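Local coordinates for alpha-L-rhamnosidase (Streptomyces avermitilis, PDB 3W5M), which hydrolyses terminal non-reducing alpha-L-rhamnose from alpha-L-rhamnosides, releasing rhamnose from citrus flavonoids and gum arabic, and binds L-rhamnose through a calcium-dependent carbohydrate-binding module, at residues Asp718-Val723 and Asp769-Met774; Gly736-Ala741 and Arg793-Thr798; Tyr763-Ala768 and Asp787-Ile792. All blocks are in the same frame, centred on the assembly; numbering follows the deposited sequence.

Interaction 1 of 3, residues Asp718-Val723 and Asp769-Met774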
loop_
_atom_site.group_PDB
_atom_site.type_symbol
_atom_site.label_atom_id
_atom_site.label_comp_id
_atom_site.label_asym_id
_atom_site.label_seq_id
_atom_site.Cartn_x
_atom_site.Cartn_y
_atom_site.Cartn_z
ATOM N N ASP A 718 22.961 1.459 -3.297
ATOM C CA ASP A 718 22.022 1.797 -4.346
ATOM C C ASP A 718 21.389 3.180 -4.149
ATOM O O ASP A 718 20.907 3.765 -5.107
ATOM C CB ASP A 718 20.907 0.724 -4.416
ATOM C CG ASP A 718 21.394 -0.595 -5.013
ATOM O OD1 ASP A 718 22.475 -0.646 -5.650
ATOM O OD2 ASP A 718 20.674 -1.608 -4.856
ATOM N N ALA A 719 21.413 3.687 -2.911
ATOM C CA ALA A 719 20.767 4.957 -2.536
ATOM C C ALA A 719 21.765 6.107 -2.636
ATOM O O ALA A 719 21.389 7.225 -2.960
ATOM C CB ALA A 719 20.225 4.878 -1.110
ATOM N N LEU A 720 23.044 5.826 -2.408
ATOM C CA LEU A 720 23.994 6.946 -2.220
ATOM C C LEU A 720 24.075 7.970 -3.379
ATOM O O LEU A 720 24.031 9.160 -3.102
ATOM C CB LEU A 720 25.377 6.475 -1.687
ATOM C CG LEU A 720 26.311 7.584 -1.177
ATOM C CD1 LEU A 720 25.693 8.397 -0.043
ATOM C CD2 LEU A 720 27.661 6.995 -0.767
ATOM N N PRO A 721 24.114 7.538 -4.666
ATOM C CA PRO A 721 24.095 8.530 -5.770
ATOM C C PRO A 721 22.852 9.440 -5.814
ATOM O O PRO A 721 22.968 10.640 -6.102
ATOM C CB PRO A 721 24.183 7.658 -7.032
ATOM C CG PRO A 721 24.819 6.380 -6.547
ATOM C CD PRO A 721 24.260 6.158 -5.183
ATOM N N SER A 722 21.668 8.889 -5.531
ATOM C CA SER A 722 20.435 9.714 -5.445
ATOM C C SER A 722 20.506 10.686 -4.260
ATOM O O SER A 722 19.995 11.797 -4.347
ATOM C CB SER A 722 19.164 8.847 -5.344
ATOM O OG SER A 722 19.111 8.167 -4.102
ATOM N N VAL A 723 21.168 10.261 -3.180
ATOM C CA VAL A 723 21.360 11.078 -1.975
ATOM C C VAL A 723 22.281 12.270 -2.326
ATOM O O VAL A 723 21.960 13.407 -1.993
ATOM C CB VAL A 723 21.922 10.237 -0.807
ATOM C CG1 VAL A 723 22.436 11.114 0.344
ATOM C CG2 VAL A 723 20.848 9.283 -0.279
ATOM N N ASP A 769 24.502 14.678 7.217
ATOM C CA ASP A 769 25.037 13.839 8.296
ATOM C C ASP A 769 24.886 12.373 7.895
ATOM O O ASP A 769 25.840 11.587 7.958
ATOM C CB ASP A 769 24.253 14.120 9.581
ATOM C CG ASP A 769 24.738 13.326 10.788
ATOM O OD1 ASP A 769 25.663 12.487 10.702
ATOM O OD2 ASP A 769 24.178 13.551 11.877
ATOM N N LEU A 770 23.677 12.001 7.486
ATOM C CA LEU A 770 23.460 10.617 7.113
ATOM C C LEU A 770 24.277 10.218 5.903
ATOM O O LEU A 770 24.794 9.087 5.848
ATOM C CB LEU A 770 21.978 10.335 6.879
ATOM C CG LEU A 770 21.068 10.349 8.099
ATOM C CD1 LEU A 770 19.675 9.872 7.664
ATOM C CD2 LEU A 770 21.607 9.551 9.280
ATOM N N ALA A 771 24.398 11.115 4.925
ATOM C CA ALA A 771 25.200 10.791 3.755
ATOM C C ALA A 771 26.663 10.500 4.159
ATOM O O ALA A 771 27.288 9.598 3.601
ATOM C CB ALA A 771 25.120 11.886 2.706
ATOM N N ALA A 772 27.194 11.239 5.143
ATOM C CA ALA A 772 28.563 10.969 5.621
ATOM C C ALA A 772 28.652 9.600 6.288
ATOM O O ALA A 772 29.641 8.879 6.113
ATOM C CB ALA A 772 29.049 12.063 6.580
ATOM N N ARG A 773 27.619 9.241 7.042
ATOM C CA ARG A 773 27.556 7.959 7.718
ATOM C C ARG A 773 27.515 6.826 6.686
ATOM O O ARG A 773 28.189 5.806 6.869
ATOM C CB ARG A 773 26.362 7.901 8.674
ATOM C CG ARG A 773 26.468 8.837 9.884
ATOM C CD ARG A 773 25.363 8.532 10.882
ATOM N NE ARG A 773 24.800 9.737 11.494
ATOM C CZ ARG A 773 23.673 9.751 12.204
ATOM N NH1 ARG A 773 22.981 8.619 12.403
ATOM N NH2 ARG A 773 23.237 10.895 12.724
ATOM N N MET A 774 26.749 7.020 5.608
ATOM C CA MET A 774 26.657 6.033 4.510
ATOM C C MET A 774 27.997 5.860 3.799
ATOM O O MET A 774 28.438 4.723 3.565
ATOM C CB MET A 774 25.613 6.454 3.470
ATOM C CG MET A 774 24.185 6.432 3.993
ATOM S SD MET A 774 23.032 6.861 2.677
ATOM C CE MET A 774 21.488 6.891 3.586
#
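Two helices of the (alpha/alpha)6-barrel domain meet here, with Leu-720 and Val-723 of helix 713-732 facing Ala-771 and Met-774 of helix 756-777. The short axes stay 10.7 Å apart at their closest and run roughly antiparallel, at 142°, so side chains must bridge the space between backbones. The tightest touch is methyl to methyl, Val-723 CG1 against Ala-771 CB at 3.7 Å. That branch lies anti to the backbone N (chi1 167°), while CG2, the other methyl of Val-723, looks to Met-774 SD from 4.4 Å. Leu-720 and Met-774 pass alongside one another, pointing opposite ways. Leu-720 CD1 rests at 4.0 Å from Met-774 CB and only slightly farther from its sulfur, because the methionine is extended beyond CG and lays its thioether alongside the leucine. No hydrogen bond crosses; Ser-722 OG instead turns back to Ala-719 O (2.7 Å), on a lone pair in the carbonyl plane. The contact is buried. Leu-720 also touches Leu-778 and Lys-780 in the loop leaving helix 756-777, Ala-771 leans on Tyr-785 of helix 783-800, and helices 658-671 and 698-710 border the pair through Arg-669, Pro-703 and Trp-704.

Interaction 2 of 3, residues Gly736-Ala741 and Arg793-Thr798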
loop_
_atom_site.group_PDB
_atom_site.type_symbol
_atom_site.label_atom_id
_atom_site.label_comp_id
_atom_site.label_asym_id
_atom_site.label_seq_id
_atom_site.Cartn_x
_atom_site.Cartn_y
_atom_site.Cartn_z
ATOM N N GLY A 736 23.187 30.726 1.951
ATOM C CA GLY A 736 24.165 30.482 3.025
ATOM C C GLY A 736 23.777 29.280 3.855
ATOM O O GLY A 736 23.914 29.286 5.078
ATOM N N LEU A 737 23.217 28.277 3.165
ATOM C CA LEU A 737 22.801 26.988 3.722
ATOM C C LEU A 737 21.492 27.007 4.507
ATOM O O LEU A 737 21.085 25.983 5.059
ATOM C CB LEU A 737 23.938 26.337 4.523
ATOM C CG LEU A 737 25.232 26.155 3.720
ATOM C CD1 LEU A 737 26.343 25.748 4.672
ATOM C CD2 LEU A 737 25.075 25.147 2.579
ATOM N N LEU A 738 20.828 28.166 4.556
ATOM C CA LEU A 738 19.547 28.254 5.236
ATOM C C LEU A 738 18.486 27.943 4.208
ATOM O O LEU A 738 18.531 28.455 3.093
ATOM C CB LEU A 738 19.325 29.652 5.848
ATOM C CG LEU A 738 20.410 30.145 6.819
ATOM C CD1 LEU A 738 19.997 31.506 7.385
ATOM C CD2 LEU A 738 20.704 29.136 7.939
ATOM N N ARG A 739 17.536 27.085 4.577
ATOM C CA ARG A 739 16.496 26.699 3.629
ATOM C C ARG A 739 15.251 27.582 3.768
ATOM O O ARG A 739 14.956 28.058 4.872
ATOM C CB ARG A 739 16.158 25.210 3.820
ATOM C CG ARG A 739 17.307 24.309 3.362
ATOM C CD ARG A 739 17.095 23.857 1.923
ATOM N NE ARG A 739 15.900 23.002 1.812
ATOM C CZ ARG A 739 15.128 22.924 0.724
ATOM N NH1 ARG A 739 15.398 23.649 -0.344
ATOM N NH2 ARG A 739 14.068 22.111 0.714
ATOM N N PRO A 740 14.499 27.763 2.657
ATOM C CA PRO A 740 13.245 28.538 2.664
ATOM C C PRO A 740 12.210 27.998 3.656
ATOM O O PRO A 740 12.223 26.806 3.971
ATOM C CB PRO A 740 12.719 28.377 1.229
ATOM C CG PRO A 740 13.882 27.985 0.401
ATOM C CD PRO A 740 14.827 27.246 1.310
ATOM N N ALA A 741 11.323 28.860 4.160
ATOM C CA ALA A 741 10.265 28.411 5.045
ATOM C C ALA A 741 9.067 27.873 4.223
ATOM O O ALA A 741 7.948 28.390 4.292
ATOM C CB ALA A 741 9.842 29.522 6.020
ATOM N N ARG A 793 25.358 22.851 10.110
ATOM C CA ARG A 793 25.148 22.936 11.547
ATOM C C ARG A 793 25.558 24.324 12.070
ATOM O O ARG A 793 24.889 24.859 12.940
ATOM C CB ARG A 793 25.897 21.844 12.310
ATOM C CG ARG A 793 25.710 21.929 13.812
ATOM C CD ARG A 793 26.040 20.652 14.544
ATOM N NE ARG A 793 27.345 20.124 14.184
ATOM C CZ ARG A 793 27.768 18.901 14.502
ATOM N NH1 ARG A 793 26.974 18.062 15.193
ATOM N NH2 ARG A 793 28.985 18.515 14.122
ATOM N N LYS A 794 26.648 24.872 11.550
ATOM C CA LYS A 794 27.111 26.193 12.020
ATOM C C LYS A 794 26.137 27.297 11.602
ATOM O O LYS A 794 25.744 28.128 12.418
ATOM C CB LYS A 794 28.506 26.545 11.530
ATOM C CG LYS A 794 29.151 27.547 12.473
ATOM C CD LYS A 794 29.970 28.618 11.777
ATOM C CE LYS A 794 30.518 29.600 12.816
ATOM N NZ LYS A 794 31.463 30.602 12.242
ATOM N N ALA A 795 25.747 27.278 10.330
ATOM C CA ALA A 795 24.748 28.201 9.814
ATOM C C ALA A 795 23.441 28.022 10.583
ATOM O O ALA A 795 22.814 29.015 10.985
ATOM C CB ALA A 795 24.563 28.014 8.311
ATOM N N PHE A 796 23.056 26.771 10.856
ATOM C CA PHE A 796 21.855 26.521 11.630
ATOM C C PHE A 796 21.900 27.133 13.036
ATOM O O PHE A 796 20.917 27.751 13.483
ATOM C CB PHE A 796 21.566 25.014 11.745
ATOM C CG PHE A 796 20.282 24.704 12.435
ATOM C CD1 PHE A 796 20.205 24.704 13.822
ATOM C CD2 PHE A 796 19.124 24.410 11.687
ATOM C CE1 PHE A 796 19.011 24.435 14.466
ATOM C CE2 PHE A 796 17.934 24.139 12.329
ATOM C CZ PHE A 796 17.874 24.146 13.712
ATOM N N GLN A 797 23.013 26.934 13.743
ATOM C CA GLN A 797 23.091 27.352 15.150
ATOM C C GLN A 797 23.066 28.864 15.232
ATOM O O GLN A 797 22.403 29.438 16.093
ATOM C CB GLN A 797 24.356 26.834 15.818
ATOM C CG GLN A 797 24.249 25.387 16.260
ATOM C CD GLN A 797 25.607 24.730 16.379
ATOM O OE1 GLN A 797 26.623 25.313 15.997
ATOM N NE2 GLN A 797 25.633 23.512 16.906
ATOM N N THR A 798 23.763 29.492 14.300
ATOM C CA THR A 798 23.794 30.950 14.232
ATOM C C THR A 798 22.411 31.560 13.989
ATOM O O THR A 798 22.070 32.593 14.585
ATOM C CB THR A 798 24.803 31.425 13.175
ATOM O OG1 THR A 798 26.105 30.969 13.561
ATOM C CG2 THR A 798 24.824 32.948 13.070
#
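Lys-794 O is gripped twice, by Thr-798 OG1 and Thr-798 N, each 3.1 Å from that oxygen and reaching it from opposite faces of the carbonyl plane. The hydroxyl donor is tilted 33° from that plane. One turn of helix 783-800 is thus doubly tied, next to Ala-795, which takes the first three residues of the loop 736-741 on its methyl. Gly-736 O comes within 3.5 Å of Ala-795 CB. Leu-737 CB lies against the same methyl at 4.2 Å. The third visitor is Leu-738, whose CG stands anti to its own carbonyl carbon (chi1 -56°), a turn that brings CD2 to 3.7 Å from Ala-795 O and 4.0 Å from Ala-795 CB. Farther along the loop, the guanidinium of Arg-739 bonds to His-733 O and Gly-691 O, while Thr-761 OG1 pairs with its backbone N. Near the protein surface, then, a small alanine lets the loop backbone come close to the helix. No hydrogen bond or salt bridge joins the two segments, so the contact itself depends on van der Waals fit, and the polar bonds that hold each side are made within the helix or to other parts of the domain.

Interaction 3 of 3, residues Tyr763-Ala768 and Asp787-Ile792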
loop_
_atom_site.group_PDB
_atom_site.type_symbol
_atom_site.label_atom_id
_atom_site.label_comp_id
_atom_site.label_asym_id
_atom_site.label_seq_id
_atom_site.Cartn_x
_atom_site.Cartn_y
_atom_site.Cartn_z
ATOM N N TYR A 763 16.514 19.475 8.520
ATOM C CA TYR A 763 16.501 18.287 7.649
ATOM C C TYR A 763 17.635 18.234 6.615
ATOM O O TYR A 763 18.182 17.151 6.335
ATOM C CB TYR A 763 15.106 18.057 7.034
ATOM C CG TYR A 763 14.379 16.940 7.746
ATOM C CD1 TYR A 763 14.704 15.608 7.466
ATOM C CD2 TYR A 763 13.396 17.186 8.711
ATOM C CE1 TYR A 763 14.090 14.564 8.122
ATOM C CE2 TYR A 763 12.763 16.134 9.375
ATOM C CZ TYR A 763 13.099 14.815 9.051
ATOM O OH TYR A 763 12.512 13.718 9.682
ATOM N N PHE A 764 18.027 19.399 6.093
ATOM C CA PHE A 764 19.153 19.526 5.182
ATOM C C PHE A 764 20.451 19.026 5.846
ATOM O O PHE A 764 21.170 18.183 5.290
ATOM C CB PHE A 764 19.239 21.004 4.706
ATOM C CG PHE A 764 20.376 21.329 3.750
ATOM C CD1 PHE A 764 20.975 20.369 2.932
ATOM C CD2 PHE A 764 20.820 22.644 3.636
ATOM C CE1 PHE A 764 21.990 20.708 2.055
ATOM C CE2 PHE A 764 21.834 22.985 2.744
ATOM C CZ PHE A 764 22.422 22.019 1.950
ATOM N N ALA A 765 20.744 19.553 7.037
ATOM C CA ALA A 765 21.886 19.113 7.840
ATOM C C ALA A 765 21.847 17.624 8.116
ATOM O O ALA A 765 22.866 16.948 7.958
ATOM C CB ALA A 765 21.933 19.865 9.167
ATOM N N HIS A 766 20.685 17.126 8.544
ATOM C CA HIS A 766 20.543 15.717 8.909
ATOM C C HIS A 766 20.820 14.805 7.704
ATOM O O HIS A 766 21.457 13.739 7.853
ATOM C CB HIS A 766 19.138 15.430 9.448
ATOM C CG HIS A 766 18.968 14.049 10.013
ATOM N ND1 HIS A 766 19.731 13.565 11.053
ATOM C CD2 HIS A 766 18.103 13.057 9.688
ATOM C CE1 HIS A 766 19.344 12.337 11.352
ATOM N NE2 HIS A 766 18.360 12.002 10.534
ATOM N N SER A 767 20.310 15.207 6.539
ATOM C CA SER A 767 20.609 14.483 5.304
ATOM C C SER A 767 22.115 14.473 4.977
ATOM O O SER A 767 22.646 13.445 4.561
ATOM C CB SER A 767 19.795 15.012 4.133
ATOM O OG SER A 767 18.475 14.554 4.265
ATOM N N ALA A 768 22.798 15.601 5.178
ATOM C CA ALA A 768 24.252 15.646 4.999
ATOM C C ALA A 768 24.981 14.711 5.974
ATOM O O ALA A 768 25.957 14.048 5.600
ATOM C CB ALA A 768 24.770 17.083 5.152
ATOM N N ASP A 787 32.052 17.681 5.918
ATOM C CA ASP A 787 32.311 19.113 5.810
ATOM C C ASP A 787 31.017 19.886 5.541
ATOM O O ASP A 787 30.772 20.943 6.147
ATOM C CB ASP A 787 33.339 19.384 4.704
ATOM C CG ASP A 787 33.425 20.868 4.325
ATOM O OD1 ASP A 787 33.737 21.698 5.206
ATOM O OD2 ASP A 787 33.161 21.204 3.147
ATOM N N LEU A 788 30.184 19.351 4.643
ATOM C CA LEU A 788 28.863 19.944 4.378
ATOM C C LEU A 788 28.019 20.003 5.628
ATOM O O LEU A 788 27.429 21.039 5.899
ATOM C CB LEU A 788 28.112 19.183 3.281
ATOM C CG LEU A 788 26.690 19.695 3.009
ATOM C CD1 LEU A 788 26.674 21.152 2.542
ATOM C CD2 LEU A 788 26.001 18.808 1.981
ATOM N N PHE A 789 27.933 18.884 6.362
ATOM C CA PHE A 789 27.212 18.806 7.635
ATOM C C PHE A 789 27.697 19.847 8.636
ATOM O O PHE A 789 26.878 20.589 9.192
ATOM C CB PHE A 789 27.300 17.407 8.262
ATOM C CG PHE A 789 26.675 17.307 9.629
ATOM C CD1 PHE A 789 25.369 17.737 9.851
ATOM C CD2 PHE A 789 27.387 16.770 10.692
ATOM C CE1 PHE A 789 24.787 17.630 11.106
ATOM C CE2 PHE A 789 26.814 16.659 11.955
ATOM C CZ PHE A 789 25.509 17.100 12.169
ATOM N N THR A 790 29.017 19.895 8.844
ATOM C CA THR A 790 29.666 20.918 9.712
ATOM C C THR A 790 29.208 22.347 9.353
ATOM O O THR A 790 28.867 23.143 10.232
ATOM C CB THR A 790 31.200 20.856 9.566
ATOM O OG1 THR A 790 31.646 19.534 9.879
ATOM C CG2 THR A 790 31.883 21.847 10.524
ATOM N N ARG A 791 29.207 22.657 8.059
ATOM C CA ARG A 791 28.852 24.010 7.601
ATOM C C ARG A 791 27.379 24.349 7.782
ATOM O O ARG A 791 27.048 25.471 8.164
ATOM C CB ARG A 791 29.323 24.259 6.185
ATOM C CG ARG A 791 30.831 24.349 6.099
ATOM C CD ARG A 791 31.286 24.754 4.715
ATOM N NE ARG A 791 31.136 23.668 3.759
ATOM C CZ ARG A 791 30.231 23.642 2.786
ATOM N NH1 ARG A 791 29.368 24.641 2.637
ATOM N NH2 ARG A 791 30.184 22.608 1.962
ATOM N N ILE A 792 26.492 23.373 7.564
ATOM C CA ILE A 792 25.077 23.585 7.816
ATOM C C ILE A 792 24.759 23.716 9.286
ATOM O O ILE A 792 23.949 24.572 9.670
ATOM C CB ILE A 792 24.191 22.466 7.238
ATOM C CG1 ILE A 792 24.452 22.307 5.748
ATOM C CG2 ILE A 792 22.714 22.843 7.427
ATOM C CD1 ILE A 792 23.848 21.025 5.177
#
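The segments 763-768 and 787-792 run nearly antiparallel, at 157°, with their axes only 8.4 Å apart and Ala-768 CA 5.1 Å from Phe-789 CA. They belong to consecutive helices, 756-777 and 783-800, which form a helical hairpin of the (alpha/alpha)6-barrel domain. Such closeness is possible because two alanines, Ala-765 and Ala-768, line one side of the interface. Ile-792 reaches between Phe-764 and these alanines. Its CD1 methyl lies 3.4 Å above the centre of the Phe-764 ring, almost exactly on the normal, a CH-pi contact that leaves the six ring carbons at nearly equal distance from it. With CG1 anti to the carbonyl carbon (chi1 -56°), the isoleucine sends CD1 over the ring, coming at the phenylalanine roughly at right angles, and its other branch, CG2, drops against Ala-765 CB at 3.5 Å. Leu-788 adds CD1 obliquely to the same ring, while its CD2 meets Ala-768 CB at 3.8 Å. That alanine methyl is also touched by Ile-792 CD1 and by Phe-789 CB. At Phe-789 the ring reaches past the methyls to the backbone: CD1 comes to 3.2 Å from Ala-765 O, a close and oblique approach. On the exposed side of helix 783-800, Arg-791 NE bonds to Asp-787 OD2 at 3.2 Å, coming from above the carboxylate plane. Putting an alanine at Phe-764 takes the ring away, and the Ile-792 methyl would probably lose its CH-pi face, with a gap opening beside Leu-788 and Leu-730 of helix 713-732. No hydrogen bond spans the two segments; what joins them is dispersion between methyls and one methyl over an aromatic face, which the close backbone spacing permits, with charge kept to the outer side.

In the fold
All three contacts lie in the (alpha/alpha)6-barrel domain, away from the rhamnose and calcium sites. Interaction 1 pairs helices 713-732 and 756-777, interaction 3 pairs 756-777 with 783-800, and interaction 2 sets the loop between the first two helices on the third. Along the chain interaction 3 is nested within interaction 2, while interaction 1 crosses both. The centre of interaction 3 is about 12 Å from that of interaction 1. From the centre of interaction 2 it is about 9 Å. Asp-769 touches Phe-789, and Leu-737 touches Arg-791, Ile-792 and Phe-764, making interaction 3 the physical link in a continuous run of packing that ties three successive barrel helices together, clear of the catalytic residues.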